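Local coordinates for Serine/threonine-protein kinase PknI (Mycobacterium tuberculosis, PDB 5XLM) that phosphorylates proteins on serine and threonine and slows mycobacterial growth within the infected host, its extracellular sensor domain being the part described here, at residues I42-S47 and I168-S173. Sequence-based numbering, arbitrary orientation.
Sequences IEIQRS and IPAVAS
Glu43 and Val171 form the antiparallel hydrogen-bonded pair in the middle of three bridged pairs: Glu43 N reaches Val171 O at 2.8 Å in a nearly straight bond (173°), and Val171 N returns a longer one, 3.1 Å, to Glu43 O. Gln45, the central residue of an inverse gamma turn that Arg46 N closes onto Ile44 O, adds a third bond from its N to Pro169 O. The buried side is the face of Ile42, Ile44, Ala170 and Ala172, where Ile44 alone is partly exposed. Here CG2 of Ile44, anti to its own backbone N, meets Ile168 CG2 at 3.7 Å, while CD1 turns to the methyl of Ala170. The same Ile168 methyl sits 3.3 Å from Gln45 O, where the paired strand region gives way to the turn.

The face of Glu43 and Val171 is more polar and partly exposed to solvent. The extended Gln45 side chain lies across Pro169 and brings NE2 to 3.6 Å from Val171 CG2. That NE2 also donates to Glu43 OE1 (2.9 Å), meeting it from above the carboxylate plane, while OE1 of Gln45 is hydrogen-bonded to Lys48; together these bonds hold the amide in its rotation.

In the antiparallel sheet of the sensor domain, strand 38-51 is flanked here by strands 62-72 and 165-174, the latter pairing on its other side with strand 146-154; Leu136 and Leu138 of strand 131-140 pack against Ala170 and Ala172.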
loop_
_atom_site.group_PDB
_atom_site.type_symbol
_atom_site.label_atom_id
_atom_site.label_comp_id
_atom_site.label_asym_id
_atom_site.label_seq_id
_atom_site.Cartn_x
_atom_site.Cartn_y
_atom_site.Cartn_z
ATOM N N ILE A 42 1.590 7.316 1.725
ATOM C CA ILE A 42 1.777 6.517 0.521
ATOM C C ILE A 42 1.496 7.402 -0.684
ATOM O O ILE A 42 0.419 8.001 -0.788
ATOM C CB ILE A 42 0.874 5.275 0.515
ATOM C CG1 ILE A 42 1.184 4.387 1.721
ATOM C CG2 ILE A 42 1.039 4.501 -0.787
ATOM C CD1 ILE A 42 0.396 3.092 1.752
ATOM N N GLU A 43 2.464 7.488 -1.590
ATOM C CA GLU A 43 2.325 8.253 -2.823
ATOM C C GLU A 43 2.226 7.275 -3.986
ATOM O O GLU A 43 3.181 6.548 -4.276
ATOM C CB GLU A 43 3.495 9.215 -3.014
ATOM C CG GLU A 43 3.352 10.109 -4.239
ATOM C CD GLU A 43 4.524 11.057 -4.418
ATOM O OE1 GLU A 43 5.683 10.609 -4.286
ATOM O OE2 GLU A 43 4.285 12.254 -4.680
ATOM N N ILE A 44 1.068 7.252 -4.638
ATOM C CA ILE A 44 0.871 6.480 -5.858
ATOM C C ILE A 44 1.191 7.403 -7.028
ATOM O O ILE A 44 0.397 8.280 -7.373
ATOM C CB ILE A 44 -0.555 5.926 -5.948
ATOM C CG1 ILE A 44 -0.867 5.070 -4.720
ATOM C CG2 ILE A 44 -0.733 5.104 -7.214
ATOM C CD1 ILE A 44 0.030 3.858 -4.579
ATOM N N GLN A 45 2.361 7.208 -7.637
ATOM C CA GLN A 45 2.886 8.143 -8.632
ATOM C C GLN A 45 2.344 7.777 -10.010
ATOM O O GLN A 45 3.020 7.178 -10.850
ATOM C CB GLN A 45 4.407 8.147 -8.598
ATOM C CG GLN A 45 4.969 8.485 -7.230
ATOM C CD GLN A 45 6.471 8.344 -7.168
ATOM O OE1 GLN A 45 7.068 7.598 -7.945
ATOM N NE2 GLN A 45 7.096 9.063 -6.243
ATOM N N ARG A 46 1.089 8.171 -10.243
ATOM C CA ARG A 46 0.406 7.883 -11.499
ATOM C C ARG A 46 0.980 8.650 -12.683
ATOM O O ARG A 46 0.629 8.337 -13.826
ATOM C CB ARG A 46 -1.091 8.176 -11.358
ATOM C CG ARG A 46 -1.906 6.993 -10.843
ATOM C CD ARG A 46 -3.364 7.364 -10.605
ATOM N NE ARG A 46 -4.171 6.193 -10.269
ATOM C CZ ARG A 46 -4.360 5.742 -9.032
ATOM N NH1 ARG A 46 -5.106 4.666 -8.823
ATOM N NH2 ARG A 46 -3.804 6.369 -8.002
ATOM N N SER A 47 1.854 9.631 -12.448
ATOM C CA SER A 47 2.535 10.291 -13.554
ATOM C C SER A 47 3.575 9.394 -14.211
ATOM O O SER A 47 4.130 9.777 -15.246
ATOM C CB SER A 47 3.203 11.580 -13.077
ATOM O OG SER A 47 4.182 11.314 -12.087
ATOM N N ILE A 168 2.423 1.167 -11.528
ATOM C CA ILE A 168 2.465 2.544 -11.056
ATOM C C ILE A 168 3.456 2.602 -9.900
ATOM O O ILE A 168 3.240 1.960 -8.870
ATOM C CB ILE A 168 1.087 3.050 -10.602
ATOM C CG1 ILE A 168 0.030 2.753 -11.668
ATOM C CG2 ILE A 168 1.140 4.538 -10.312
ATOM C CD1 ILE A 168 -1.361 2.541 -11.113
ATOM N N PRO A 169 4.561 3.343 -10.021
ATOM C CA PRO A 169 5.515 3.428 -8.908
ATOM C C PRO A 169 4.863 3.990 -7.654
ATOM O O PRO A 169 3.912 4.773 -7.716
ATOM C CB PRO A 169 6.602 4.365 -9.445
ATOM C CG PRO A 169 6.518 4.210 -10.931
ATOM C CD PRO A 169 5.057 4.026 -11.227
ATOM N N ALA A 170 5.383 3.570 -6.500
ATOM C CA ALA A 170 4.822 3.953 -5.213
ATOM C C ALA A 170 5.941 4.183 -4.209
ATOM O O ALA A 170 6.963 3.494 -4.233
ATOM C CB ALA A 170 3.858 2.885 -4.681
ATOM N N VAL A 171 5.736 5.160 -3.328
ATOM C CA VAL A 171 6.669 5.480 -2.255
ATOM C C VAL A 171 5.886 5.576 -0.956
ATOM O O VAL A 171 4.785 6.137 -0.926
ATOM C CB VAL A 171 7.435 6.794 -2.528
ATOM C CG1 VAL A 171 8.348 7.140 -1.359
ATOM C CG2 VAL A 171 8.233 6.692 -3.816
ATOM N N ALA A 172 6.446 5.019 0.113
ATOM C CA ALA A 172 5.843 5.078 1.438
ATOM C C ALA A 172 6.881 5.589 2.424
ATOM O O ALA A 172 7.987 5.047 2.503
ATOM C CB ALA A 172 5.316 3.707 1.874
ATOM N N SER A 173 6.528 6.632 3.168
ATOM C CA SER A 173 7.431 7.243 4.130
ATOM C C SER A 173 6.710 7.424 5.455
ATOM O O SER A 173 5.540 7.816 5.488
ATOM C CB SER A 173 7.962 8.588 3.616
ATOM O OG SER A 173 6.949 9.314 2.941
#